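Local coordinates for protein inactive dihydropteroate synthase 2 (Mycobacterium tuberculosis, PDB 2VP8) that probably lacks dihydropteroate synthase activity despite belonging to that family, binding the pterin pyrophosphate substrate very weakly yet still able to bind the inhibitor dapsone, at residues B[40-45]-B[296-301]. Numbering follows the deposited sequence.
Sequences DRALIM and RVLEMV
Arg41 lies across Leu298 at about a right angle, its aliphatic part packed on the helix and its charged end carried past it. CB stands 3.9 Å from Leu298 O, the main-chain carbonyl of the helix. CG lies between the backbone N and the carbonyl carbon (chi1 60°), and from there the chain runs extended to NE, which lays the methylenes along the helix. CD rests against both helix residues, 4.1 Å from Leu298 CB and 4.2 Å from Glu299 CG. NE is too far from the Glu299 carboxylate for a salt bridge; one water joins them instead, accepting from Arg41 NE and donating to Glu299 OE2 over 2.7 Å. The same oxygen forms a salt bridge with Arg295, one turn earlier in the helix. At the tip, NH1 turns back to Ala42 O (2.9 Å), a bond lying almost in the guanidinium plane, and forms a salt bridge with Asp80, while NH2 reaches Gly78 O. These partners hold the guanidinium in orientation, and Ile44 CD1 rests over one of its faces, offset toward the rim. Deeper in the contact, Leu298 CD1 reaches the junction of loop and strand, touching Ala42 O and Ala42 CB just before the strand. Within the strand, Ile44 CG1 lies 3.9 Å from Leu298 CD1. The contact is thus apolar around Leu298, with the water-linked charges at its margin. In this TIM-barrel-type fold of the pterin-binding family, strand 43-49 is flanked by strands 81-85 and 285-288. Helix 291-306, which follows strand 285-288, packs across the entry to strand 43-49; Leu298 also touches Phe286 of that neighbouring strand and Thr275 and Ala279 of helix 267-280, while Arg296 forms a salt bridge with Glu269 of the second subunit.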
ATOM      1  N   ASP B  40       5.227 -16.254   7.372  1.00 34.84           N
ATOM      2  CA  ASP B  40       5.115 -15.955   5.944  1.00 34.73           C
ATOM      3  C   ASP B  40       4.603 -14.532   5.673  1.00 34.31           C
ATOM      4  O   ASP B  40       4.086 -14.247   4.590  1.00 34.27           O
ATOM      5  CB  ASP B  40       4.204 -16.988   5.264  1.00 34.78           C
ATOM      6  CG  ASP B  40       2.797 -17.017   5.863  1.00 35.94           C
ATOM      7  OD1 ASP B  40       2.594 -16.518   6.997  1.00 36.29           O
ATOM      8  OD2 ASP B  40       1.886 -17.546   5.196  1.00 37.64           O
ATOM      9  N   ARG B  41       4.741 -13.654   6.667  1.00 33.65           N
ATOM     10  CA  ARG B  41       4.338 -12.249   6.564  1.00 32.63           C
ATOM     11  C   ARG B  41       4.792 -11.469   7.794  1.00 32.40           C
ATOM     12  O   ARG B  41       5.211 -12.060   8.798  1.00 32.32           O
ATOM     13  CB  ARG B  41       2.817 -12.110   6.413  1.00 32.51           C
ATOM     14  CG  ARG B  41       2.016 -12.677   7.569  1.00 31.58           C
ATOM     15  CD  ARG B  41       0.605 -12.109   7.626  1.00 30.09           C
ATOM     16  NE  ARG B  41      -0.263 -12.863   8.538  1.00 28.35           N
ATOM     17  CZ  ARG B  41      -0.248 -12.742   9.865  1.00 28.23           C
ATOM     18  NH1 ARG B  41       0.595 -11.893  10.459  1.00 27.08           N
ATOM     19  NH2 ARG B  41      -1.071 -13.477  10.603  1.00 26.34           N
ATOM     20  N   ALA B  42       4.710 -10.142   7.697  1.00 31.87           N
ATOM     21  CA  ALA B  42       4.877  -9.254   8.831  1.00 31.47           C
ATOM     22  C   ALA B  42       3.800  -9.551   9.882  1.00 31.63           C
ATOM     23  O   ALA B  42       2.722 -10.069   9.560  1.00 31.68           O
ATOM     24  CB  ALA B  42       4.805  -7.819   8.378  1.00 31.06           C
ATOM     25  N   LEU B  43       4.096  -9.226  11.134  1.00 31.72           N
ATOM     26  CA  LEU B  43       3.234  -9.613  12.234  1.00 32.41           C
ATOM     27  C   LEU B  43       2.247  -8.542  12.602  1.00 33.15           C
ATOM     28  O   LEU B  43       2.470  -7.365  12.326  1.00 33.62           O
ATOM     29  CB  LEU B  43       4.061  -9.960  13.467  1.00 32.51           C
ATOM     30  CG  LEU B  43       5.268 -10.861  13.236  1.00 31.88           C
ATOM     31  CD1 LEU B  43       6.055 -10.980  14.537  1.00 30.98           C
ATOM     32  CD2 LEU B  43       4.812 -12.208  12.686  1.00 30.07           C
ATOM     33  N   ILE B  44       1.164  -8.970  13.247  1.00 34.12           N
ATOM     34  CA  ILE B  44       0.083  -8.092  13.680  1.00 34.89           C
ATOM     35  C   ILE B  44      -0.041  -8.079  15.204  1.00 35.34           C
ATOM     36  O   ILE B  44      -0.185  -9.134  15.835  1.00 35.82           O
ATOM     37  CB  ILE B  44      -1.263  -8.553  13.106  1.00 35.01           C
ATOM     38  CG1 ILE B  44      -1.196  -8.662  11.575  1.00 35.12           C
ATOM     39  CG2 ILE B  44      -2.392  -7.609  13.561  1.00 35.58           C
ATOM     40  CD1 ILE B  44      -2.308  -9.502  10.974  1.00 33.76           C
ATOM     41  N   MET B  45       0.020  -6.882  15.781  1.00 35.75           N
ATOM     42  CA  MET B  45      -0.264  -6.659  17.194  1.00 36.06           C
ATOM     43  C   MET B  45      -1.682  -6.088  17.313  1.00 36.72           C
ATOM     44  O   MET B  45      -1.969  -5.003  16.818  1.00 36.44           O
ATOM     45  CB  MET B  45       0.769  -5.711  17.795  1.00 35.85           C
ATOM     46  CG  MET B  45       0.512  -5.318  19.224  1.00 36.08           C
ATOM     47  SD  MET B  45       1.630  -4.017  19.807  1.00 35.93           S
ATOM     48  CE  MET B  45       2.920  -5.015  20.545  1.00 34.17           C
ATOM     49  N   ARG B 296      -4.748  -9.044   5.502  1.00 37.60           N
ATOM     50  CA  ARG B 296      -4.904  -9.186   4.058  1.00 37.74           C
ATOM     51  C   ARG B 296      -3.919  -8.329   3.257  1.00 38.00           C
ATOM     52  O   ARG B 296      -3.481  -8.727   2.183  1.00 38.09           O
ATOM     53  CB  ARG B 296      -6.352  -8.950   3.644  1.00 37.46           C
ATOM     54  CG  ARG B 296      -7.252 -10.106   4.061  1.00 38.39           C
ATOM     55  CD  ARG B 296      -8.622 -10.042   3.434  1.00 40.00           C
ATOM     56  NE  ARG B 296      -9.391  -8.933   3.981  1.00 41.81           N
ATOM     57  CZ  ARG B 296     -10.310  -9.041   4.938  1.00 42.82           C
ATOM     58  NH1 ARG B 296     -10.621 -10.229   5.462  1.00 42.17           N
ATOM     59  NH2 ARG B 296     -10.933  -7.943   5.359  1.00 42.91           N
ATOM     60  N   VAL B 297      -3.571  -7.160   3.788  1.00 38.47           N
ATOM     61  CA  VAL B 297      -2.584  -6.293   3.151  1.00 38.78           C
ATOM     62  C   VAL B 297      -1.199  -6.941   3.223  1.00 39.10           C
ATOM     63  O   VAL B 297      -0.533  -7.106   2.203  1.00 39.62           O
ATOM     64  CB  VAL B 297      -2.566  -4.887   3.791  1.00 38.81           C
ATOM     65  CG1 VAL B 297      -1.297  -4.139   3.416  1.00 38.26           C
ATOM     66  CG2 VAL B 297      -3.805  -4.097   3.371  1.00 38.25           C
ATOM     67  N   LEU B 298      -0.791  -7.329   4.430  1.00 39.00           N
ATOM     68  CA  LEU B 298       0.487  -8.001   4.668  1.00 38.60           C
ATOM     69  C   LEU B 298       0.646  -9.300   3.891  1.00 38.53           C
ATOM     70  O   LEU B 298       1.753  -9.664   3.513  1.00 39.09           O
ATOM     71  CB  LEU B 298       0.652  -8.288   6.158  1.00 38.53           C
ATOM     72  CG  LEU B 298       0.508  -7.058   7.047  1.00 38.11           C
ATOM     73  CD1 LEU B 298       0.779  -7.449   8.484  1.00 38.71           C
ATOM     74  CD2 LEU B 298       1.453  -5.948   6.596  1.00 36.82           C
ATOM     75  N   GLU B 299      -0.456 -10.009   3.675  1.00 38.36           N
ATOM     76  CA  GLU B 299      -0.441 -11.208   2.843  1.00 38.05           C
ATOM     77  C   GLU B 299      -0.135 -10.854   1.383  1.00 37.92           C
ATOM     78  O   GLU B 299       0.611 -11.560   0.702  1.00 37.98           O
ATOM     79  CB  GLU B 299      -1.766 -11.960   2.966  1.00 37.67           C
ATOM     80  CG  GLU B 299      -1.899 -12.720   4.273  1.00 38.22           C
ATOM     81  CD  GLU B 299      -3.266 -13.368   4.487  1.00 38.51           C
ATOM     82  OE1 GLU B 299      -4.176 -13.213   3.644  1.00 38.65           O
ATOM     83  OE2 GLU B 299      -3.431 -14.039   5.524  1.00 39.16           O
ATOM     84  N   MET B 300      -0.696  -9.745   0.915  1.00 37.64           N
ATOM     85  CA  MET B 300      -0.524  -9.342  -0.468  1.00 37.49           C
ATOM     86  C   MET B 300       0.915  -8.871  -0.704  1.00 37.24           C
ATOM     87  O   MET B 300       1.540  -9.237  -1.708  1.00 37.01           O
ATOM     88  CB  MET B 300      -1.552  -8.268  -0.829  1.00 37.53           C
ATOM     89  CG  MET B 300      -1.461  -7.728  -2.234  1.00 38.33           C
ATOM     90  SD  MET B 300      -1.498  -8.949  -3.553  1.00 41.14           S
ATOM     91  CE  MET B 300      -3.206  -9.487  -3.563  1.00 40.39           C
ATOM     92  N   VAL B 301       1.431  -8.078   0.235  1.00 36.74           N
ATOM     93  CA  VAL B 301       2.819  -7.623   0.209  1.00 36.29           C
ATOM     94  C   VAL B 301       3.738  -8.836   0.184  1.00 35.83           C
ATOM     95  O   VAL B 301       4.647  -8.938  -0.655  1.00 36.06           O
ATOM     96  CB  VAL B 301       3.148  -6.736   1.427  1.00 36.42           C
ATOM     97  CG1 VAL B 301       4.624  -6.355   1.446  1.00 36.47           C
ATOM     98  CG2 VAL B 301       2.283  -5.474   1.411  1.00 36.79           C
TER
HETATM   99  O   HOH W   1      -1.507 -15.208   7.102  1.00 36.99           O